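Local atomic coordinates of poly(ADP-ribose) glycohydrolase (Thermomonospora curvata, PDB entry 3SIG), a protein that hydrolyses the ribose-ribose glycosidic bonds of poly(ADP-ribose), releasing ADP-ribose, the product bound here. Residues Leu215-Trp220 with Glu234-Leu239; Arg194-Arg199 with Pro229-Glu234; Arg17-Tyr20 with Arg26-Pro29. All blocks are in the same frame, centred on the assembly; numbering follows the deposited sequence. Where two conformers were deposited one is given.

Overall arrangement
Contact 3 (17-20 with 26-29) comes first along the chain, a small hairpin near the N-terminus that closes well before the other two begin. Contacts 1 and 2 interleave: helix 189-209 leads into strand 214-217, and helix 229-240 then packs against both, its two segments overlapping at Glu234. The centres of contacts 1 and 2 lie about 8 Å apart and they touch directly, Trp220 CH2 meeting Arg199 CG at 3.7 Å. Contact 3 is on the opposite side of the chain's centre. The centres of contacts 1 and 3 are about 35 Å apart. Those of contacts 2 and 3 are about 40 Å apart. Contacts 1 and 2 thus join parts of the macrodomain fold close to bound ADP-ribose, whereas contact 3 belongs to a peripheral two-stranded sheet.

Contact 1 of 3, residues Leu215-Trp220 with Glu234-Leu239; sequences LVLGAW and ETFAGL. With AR6 ([(2R,3S,4R,5R)-5-(6-aminopurin-9-yl)-3,4-dihydroxy-oxolan-2-yl]methyl [hydroxy-[[(2R,3S,4R,5S)-3,4,5-trihydroxyoxolan-2-yl]methoxy]phosphoryl] hydrogen phosphate), chain B.
Phe236 reaches from helix 229-240 into the angle between Leu217 and Trp220, and its ring is met from three directions. Leu217 brings one methyl to it: CD1 of Leu217 sits 4.3 Å from the centroid of the Phe236 ring, 28° off the normal, an off-centre CH-pi contact nearest ring atoms CD1 and CE1 of Phe236. The far end of the ring meets the indole, Phe236 CZ lying 4.0 Å from Trp220 CE3, with the two side chains crossing at about a right angle. At CE2 the Phe236 ring comes to 3.7 Å from the carbonyl O of Gly218. Trp220 holds its CG anti to the backbone N (chi1 -178°), which swings the indole toward the helix, while its NE1 is hydrogen-bonded to the carbonyl O of Ser175.

Within the beta-alpha-beta unit 214-217, 229-240, 252-256 of the macrodomain fold, this packs the helix on the end of the strand and the loop that follows it. In that loop Ala219 centres an inverse gamma turn and lines the pocket, its O 3.2 Å from C5' of ADP-ribose. A methyl, an indole and a carbonyl oxygen, all buried, meet one phenyl ring, so shape and dispersion hold the helix here.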
# COMPACT_ATOMS: atom_id res chain seq x y z
N LEU A 215 -10.48 2.51 4.11
CA LEU A 215 -9.04 2.36 3.96
C LEU A 215 -8.53 1.10 4.58
O LEU A 215 -9.01 0.64 5.64
CB LEU A 215 -8.29 3.48 4.63
CG LEU A 215 -8.76 4.90 4.32
CD1 LEU A 215 -7.90 5.91 5.09
CD2 LEU A 215 -8.80 5.23 2.85
N VAL A 216 -7.48 0.60 3.98
CA VAL A 216 -6.69 -0.46 4.60
C VAL A 216 -5.27 0.09 4.79
O VAL A 216 -4.56 0.33 3.80
CB VAL A 216 -6.66 -1.77 3.79
CG1 VAL A 216 -5.82 -2.80 4.52
CG2 VAL A 216 -8.09 -2.32 3.57
N LEU A 217 -4.92 0.30 6.04
CA LEU A 217 -3.61 0.81 6.47
C LEU A 217 -2.93 -0.31 7.27
O LEU A 217 -3.40 -1.45 7.30
CB LEU A 217 -3.78 2.07 7.34
CG LEU A 217 -4.56 3.20 6.68
CD1 LEU A 217 -4.72 4.37 7.64
CD2 LEU A 217 -3.92 3.66 5.40
N GLY A 218 -1.80 -0.02 7.88
CA GLY A 218 -1.08 -1.05 8.63
C GLY A 218 0.24 -0.48 9.12
O GLY A 218 0.41 0.75 9.22
N ALA A 219 1.16 -1.39 9.38
CA ALA A 219 2.45 -1.09 9.99
C ALA A 219 3.49 -0.64 8.98
O ALA A 219 4.58 -1.17 8.86
CB ALA A 219 2.93 -2.30 10.78
N TRP A 220 3.10 0.38 8.23
CA TRP A 220 3.86 1.05 7.19
C TRP A 220 5.26 1.38 7.69
O TRP A 220 5.42 1.97 8.76
CB TRP A 220 3.14 2.35 6.88
CG TRP A 220 3.67 3.22 5.81
CD1 TRP A 220 4.09 2.89 4.54
CD2 TRP A 220 3.75 4.64 5.90
NE1 TRP A 220 4.42 4.02 3.84
CE2 TRP A 220 4.20 5.11 4.66
CE3 TRP A 220 3.47 5.56 6.93
CZ2 TRP A 220 4.41 6.46 4.41
CZ3 TRP A 220 3.67 6.90 6.68
CH2 TRP A 220 4.15 7.34 5.44
N GLU A 234 1.11 5.67 16.50
CA GLU A 234 0.81 6.99 17.07
C GLU A 234 0.62 8.04 15.98
O GLU A 234 -0.23 8.94 16.12
CB GLU A 234 1.90 7.42 18.06
CG GLU A 234 1.65 8.77 18.68
CD GLU A 234 0.40 8.81 19.53
OE1 GLU A 234 0.07 7.78 20.14
OE2 GLU A 234 -0.23 9.88 19.60
N THR A 235 1.38 7.93 14.90
CA THR A 235 1.27 8.87 13.78
C THR A 235 -0.14 8.81 13.22
O THR A 235 -0.81 9.85 13.06
CB THR A 235 2.28 8.53 12.69
OG1 THR A 235 3.60 8.71 13.21
CG2 THR A 235 2.13 9.41 11.47
N PHE A 236 -0.62 7.61 12.92
CA PHE A 236 -1.99 7.46 12.42
C PHE A 236 -3.02 7.88 13.46
O PHE A 236 -4.03 8.50 13.12
CB PHE A 236 -2.28 6.06 11.89
CG PHE A 236 -1.57 5.74 10.62
CD1 PHE A 236 -1.89 6.42 9.46
CD2 PHE A 236 -0.64 4.71 10.56
CE1 PHE A 236 -1.25 6.10 8.24
CE2 PHE A 236 -0.03 4.39 9.34
CZ PHE A 236 -0.34 5.09 8.19
N ALA A 237 -2.76 7.58 14.73
CA ALA A 237 -3.69 7.99 15.78
C ALA A 237 -3.85 9.49 15.88
O ALA A 237 -4.96 10.00 16.07
CB ALA A 237 -3.24 7.45 17.14
N GLY A 238 -2.76 10.23 15.80
CA GLY A 238 -2.84 11.67 15.86
C GLY A 238 -3.65 12.27 14.71
O GLY A 238 -4.25 13.33 14.86
N LEU A 239 -3.68 11.60 13.58
CA LEU A 239 -4.43 12.05 12.42
C LEU A 239 -5.90 11.67 12.50
O LEU A 239 -6.77 12.43 12.04
CB LEU A 239 -3.82 11.47 11.13
CG LEU A 239 -2.44 12.04 10.81
CD1 LEU A 239 -1.75 11.19 9.72
CD2 LEU A 239 -2.45 13.50 10.43
N1 AR6 B . -0.17 -7.45 4.97
C2 AR6 B . -0.20 -6.74 6.09
N3 AR6 B . 0.87 -6.49 6.91
C4 AR6 B . 2.03 -7.02 6.46
C5 AR6 B . 2.12 -7.78 5.24
C6 AR6 B . 0.96 -7.95 4.53
N6 AR6 B . 0.97 -8.70 3.36
N7 AR6 B . 3.50 -8.14 5.10
C8 AR6 B . 4.12 -7.67 6.13
N9 AR6 B . 3.32 -6.99 7.00
PA AR6 B . 7.09 -4.24 5.06
PB AR6 B . 8.24 -1.50 5.00
C1' AR6 B . 3.59 -6.28 8.25
O1A AR6 B . 8.33 -4.72 5.72
O1B AR6 B . 7.49 -0.22 4.66
C1D AR6 B . 9.56 -3.97 0.43
O1D AR6 B . 10.63 -4.69 -0.11
C2' AR6 B . 4.80 -6.80 8.99
O2' AR6 B . 4.59 -6.71 10.37
O2A AR6 B . 6.66 -4.92 3.78
O2B AR6 B . 8.87 -1.61 6.34
C2D AR6 B . 9.40 -2.74 -0.38
O2D AR6 B . 9.39 -2.88 -1.76
C3' AR6 B . 5.86 -5.85 8.57
O3' AR6 B . 6.85 -5.69 9.54
O3A AR6 B . 7.17 -2.67 4.85
C3D AR6 B . 10.22 -1.73 0.30
O3D AR6 B . 11.48 -1.86 -0.30
C4' AR6 B . 5.13 -4.56 8.33
O4' AR6 B . 3.80 -4.91 8.06
C4D AR6 B . 10.18 -2.17 1.72
O4D AR6 B . 9.89 -3.56 1.74
C5' AR6 B . 5.70 -3.68 7.22
O5' AR6 B . 5.80 -4.41 6.01
C5D AR6 B . 9.17 -1.41 2.58
O5D AR6 B . 9.35 -1.82 3.92

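Contact 2 of 3, residues Arg194-Arg199 with Pro229-Glu234; sequences RVLRGR and PAQVAE
Two helices on the same flank of the macrodomain sheet meet here: helix 189-209, which leads into strand 214-217, and helix 229-240, which follows that strand. Leu196 is the side chain from the first helix that makes the contact, and a single methyl, CD1, does the touching. It reaches two neighbouring residues of the second helix, Gln231 and Val232, whose side chains leave the backbone in different directions.

Gln231 stretches across to it. With CG anti to the backbone N (chi1 -176°) and the chain extended beyond, its aliphatic part and amide run past the leucine at about a right angle, so that CD1 of Leu196 lies 3.9 Å from Gln231 OE1 and 4.0 Å from both CG and CD of Gln231. The amide is turned by a bond outside the pair: NE2 donates a hydrogen bond to the carbonyl O of Val189, in the first turn of helix 189-209, so the glutamine ties the two helices together by a polar link as well as by packing.

Val232 supplies the apolar half of the seat. Other residues close in around this spot: Leu196 also packs on Pro178, and Val232 on Cys222 and on Phe270 of helix 265-273. The side chain of Val232 is about 8 Å from the bound ADP-ribose, close to the pocket but not touching the ligand. The closest CA pair across the two segments is Leu196 and Val232, 7.2 Å apart, and between them CG2 of Val232 rests 4.1 Å from CD1 of Leu196.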
# COMPACT_ATOMS: atom_id res chain seq x y z
N ARG A 194 8.04 13.75 12.53
CA ARG A 194 7.52 14.83 11.70
C ARG A 194 7.40 14.37 10.24
O ARG A 194 6.38 14.68 9.58
CB ARG A 194 8.40 16.08 11.81
CG ARG A 194 8.33 16.77 13.16
CD ARG A 194 9.14 18.07 13.14
NE ARG A 194 9.69 18.41 14.45
CZ ARG A 194 10.94 18.16 14.84
NH1 ARG A 194 11.79 17.55 14.02
NH2 ARG A 194 11.35 18.51 16.05
N VAL A 195 8.39 13.65 9.74
CA VAL A 195 8.35 13.14 8.38
C VAL A 195 7.16 12.15 8.24
O VAL A 195 6.37 12.23 7.30
CB VAL A 195 9.68 12.47 7.98
CG1 VAL A 195 9.52 11.76 6.66
CG2 VAL A 195 10.76 13.52 7.89
N LEU A 196 7.00 11.26 9.20
CA LEU A 196 5.92 10.27 9.16
C LEU A 196 4.56 10.95 9.20
O LEU A 196 3.67 10.58 8.44
CB LEU A 196 6.02 9.31 10.34
CG LEU A 196 7.09 8.24 10.22
CD1 LEU A 196 7.29 7.60 11.59
CD2 LEU A 196 6.74 7.18 9.22
N ARG A 197 4.38 11.94 10.05
CA ARG A 197 3.12 12.62 10.18
C ARG A 197 2.77 13.37 8.90
O ARG A 197 1.63 13.29 8.43
CB ARG A 197 3.14 13.56 11.37
CG ARG A 197 1.78 14.20 11.55
CD ARG A 197 1.68 14.99 12.83
NE ARG A 197 0.31 15.44 13.06
CZ ARG A 197 -0.18 16.58 12.58
NH1 ARG A 197 0.58 17.38 11.84
NH2 ARG A 197 -1.44 16.92 12.84
N GLY A 198 3.72 14.13 8.36
CA GLY A 198 3.45 14.86 7.14
C GLY A 198 3.06 13.97 5.98
O GLY A 198 2.15 14.26 5.18
N ARG A 199 3.77 12.87 5.85
CA ARG A 199 3.56 11.94 4.75
C ARG A 199 2.28 11.16 4.90
O ARG A 199 1.51 11.04 3.96
CB ARG A 199 4.79 11.02 4.62
CG ARG A 199 4.88 10.24 3.32
CD ARG A 199 6.26 9.65 3.11
NE ARG A 199 7.27 10.70 3.05
CZ ARG A 199 8.57 10.48 3.09
NH1 ARG A 199 9.39 11.51 3.08
NH2 ARG A 199 9.05 9.27 3.23
N PRO A 229 7.08 0.55 15.43
CA PRO A 229 5.63 0.47 15.23
C PRO A 229 4.79 1.31 16.20
O PRO A 229 3.70 1.74 15.83
CB PRO A 229 5.31 -1.03 15.35
CG PRO A 229 6.50 -1.65 15.90
CD PRO A 229 7.68 -0.75 15.78
N ALA A 230 5.27 1.52 17.40
CA ALA A 230 4.54 2.43 18.29
C ALA A 230 4.48 3.84 17.71
O ALA A 230 3.45 4.50 17.79
CB ALA A 230 5.14 2.44 19.71
N GLN A 231 5.57 4.31 17.13
CA GLN A 231 5.59 5.64 16.53
C GLN A 231 4.70 5.70 15.28
O GLN A 231 4.00 6.68 15.08
CB GLN A 231 7.01 6.07 16.17
CG GLN A 231 7.10 7.48 15.62
CD GLN A 231 8.52 7.91 15.40
OE1 GLN A 231 9.35 7.16 14.86
NE2 GLN A 231 8.84 9.11 15.85
N VAL A 232 4.67 4.65 14.48
CA VAL A 232 3.83 4.69 13.28
C VAL A 232 2.35 4.59 13.69
O VAL A 232 1.51 5.34 13.17
CB VAL A 232 4.23 3.60 12.26
CG1 VAL A 232 3.30 3.63 11.09
CG2 VAL A 232 5.69 3.84 11.79
N ALA A 233 2.02 3.74 14.66
CA ALA A 233 0.64 3.69 15.15
C ALA A 233 0.24 5.05 15.71
O ALA A 233 -0.85 5.54 15.44
CB ALA A 233 0.49 2.60 16.20
N GLU A 234 1.11 5.67 16.50
CA GLU A 234 0.81 6.99 17.07
C GLU A 234 0.62 8.04 15.98
O GLU A 234 -0.23 8.94 16.12
CB GLU A 234 1.90 7.42 18.06
CG GLU A 234 1.65 8.77 18.68
CD GLU A 234 0.40 8.81 19.53
OE1 GLU A 234 0.07 7.78 20.14
OE2 GLU A 234 -0.23 9.88 19.60

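Contact 3 of 3, residues Arg17-Tyr20 with Arg26-Pro29; sequences RGRY and RVVP
One face of the Tyr20 ring is taken by Val28, whose CB stands 3.8 Å from the ring centroid and 18° off the normal, a CH-pi contact over the face but offset toward the rim. The valine straddles the phenol end: CG1 of Val28 lies 3.6 Å from Tyr20 OH, while CG2 sits 3.8 Å from CE1 of the same ring. Both side chains point the same way, side by side. The tyrosine gets there with CG lodged between its backbone N and carbonyl carbon (chi1 68°), which brings the ring over the side chain of Val28. Its hydroxyl is hydrogen-bonded to the carbonyl O of Leu164, Phe156 meets the ring with planes about 35° apart, and Leu163 and Pro167 of strand 163-175 also touch the tyrosine. An alanine here is likely to leave Val28 without its aromatic partner and the carbonyl of Leu164 without that hydroxyl.

The backbones form a beta hairpin, strands 19-21 and 27-29 running antiparallel. Tyr20 and Val28 are its hydrogen-bonded pair: Tyr20 N donates to Val28 O at 3.0 Å, and Val28 N to Tyr20 O at 2.8 Å, the latter nearly straight on to the carbonyl. Next to them Arg19 and Pro29 make a non-hydrogen-bonded pair, with their side chains on the face turned from the tyrosine. There Arg19, bent at chi3, passes its CD within 4.0 Å of Val27 CG1. Before the strand, Gly18 takes a positive phi as helix 2-17 ends, and its carbonyl O lies 3.7 Å from Pro29 CA.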
# COMPACT_ATOMS: atom_id res chain seq x y z
N ARG A 17 -0.69 -10.87 -21.36
CA ARG A 17 -1.65 -11.60 -22.18
C ARG A 17 -3.07 -11.08 -21.95
O ARG A 17 -3.91 -11.25 -22.80
CB ARG A 17 -1.59 -13.10 -21.87
CG ARG A 17 -0.29 -13.76 -22.28
CD ARG A 17 -0.24 -14.00 -23.78
NE ARG A 17 0.64 -15.12 -24.08
CZ ARG A 17 0.38 -16.39 -23.76
NH1 ARG A 17 -0.75 -16.72 -23.14
NH2 ARG A 17 1.25 -17.35 -24.06
N GLY A 18 -3.32 -10.47 -20.80
CA GLY A 18 -4.63 -9.89 -20.51
C GLY A 18 -5.69 -10.85 -19.99
O GLY A 18 -6.83 -10.46 -19.92
N ARG A 19 -5.31 -12.03 -19.54
CA ARG A 19 -6.26 -13.01 -19.01
C ARG A 19 -5.46 -14.02 -18.19
O ARG A 19 -4.22 -14.14 -18.33
CB ARG A 19 -7.08 -13.68 -20.15
CG ARG A 19 -6.26 -14.39 -21.25
CD ARG A 19 -7.14 -14.87 -22.41
NE ARG A 19 -8.17 -13.88 -22.72
CZ ARG A 19 -8.23 -13.19 -23.84
NH1 ARG A 19 -7.35 -13.41 -24.79
NH2 ARG A 19 -9.20 -12.30 -24.02
N TYR A 20 -6.17 -14.75 -17.32
CA TYR A 20 -5.58 -15.86 -16.57
C TYR A 20 -6.59 -16.96 -16.42
O TYR A 20 -7.78 -16.77 -16.64
CB TYR A 20 -5.09 -15.38 -15.22
CG TYR A 20 -6.17 -14.96 -14.22
CD1 TYR A 20 -6.82 -15.90 -13.42
CD2 TYR A 20 -6.51 -13.63 -14.04
CE1 TYR A 20 -7.80 -15.51 -12.51
CE2 TYR A 20 -7.48 -13.24 -13.13
CZ TYR A 20 -8.11 -14.16 -12.35
OH TYR A 20 -9.07 -13.74 -11.45
N ARG A 26 -12.12 -21.61 -15.37
CA ARG A 26 -12.64 -20.36 -15.92
C ARG A 26 -11.47 -19.50 -16.39
O ARG A 26 -10.51 -19.30 -15.66
CB ARG A 26 -13.44 -19.62 -14.83
CG ARG A 26 -13.93 -18.22 -15.20
CD ARG A 26 -14.67 -17.53 -14.05
NE ARG A 26 -15.49 -16.42 -14.55
CZ ARG A 26 -15.31 -15.12 -14.28
NH1 ARG A 26 -14.35 -14.71 -13.47
NH2 ARG A 26 -16.13 -14.22 -14.81
N VAL A 27 -11.58 -18.94 -17.60
CA VAL A 27 -10.60 -18.00 -18.11
C VAL A 27 -11.12 -16.59 -17.85
O VAL A 27 -12.17 -16.18 -18.36
CB VAL A 27 -10.26 -18.25 -19.60
CG1 VAL A 27 -9.24 -17.26 -20.04
CG2 VAL A 27 -9.74 -19.68 -19.78
N VAL A 28 -10.40 -15.87 -17.03
CA VAL A 28 -10.81 -14.57 -16.55
C VAL A 28 -10.09 -13.45 -17.31
O VAL A 28 -8.86 -13.38 -17.30
CB VAL A 28 -10.47 -14.43 -15.03
CG1 VAL A 28 -10.89 -13.06 -14.53
CG2 VAL A 28 -11.14 -15.54 -14.24
N PRO A 29 -10.85 -12.55 -17.97
CA PRO A 29 -10.23 -11.43 -18.68
C PRO A 29 -9.87 -10.28 -17.74
O PRO A 29 -10.70 -9.95 -16.90
CB PRO A 29 -11.34 -11.01 -19.65
CG PRO A 29 -12.59 -11.34 -18.95
CD PRO A 29 -12.31 -12.55 -18.09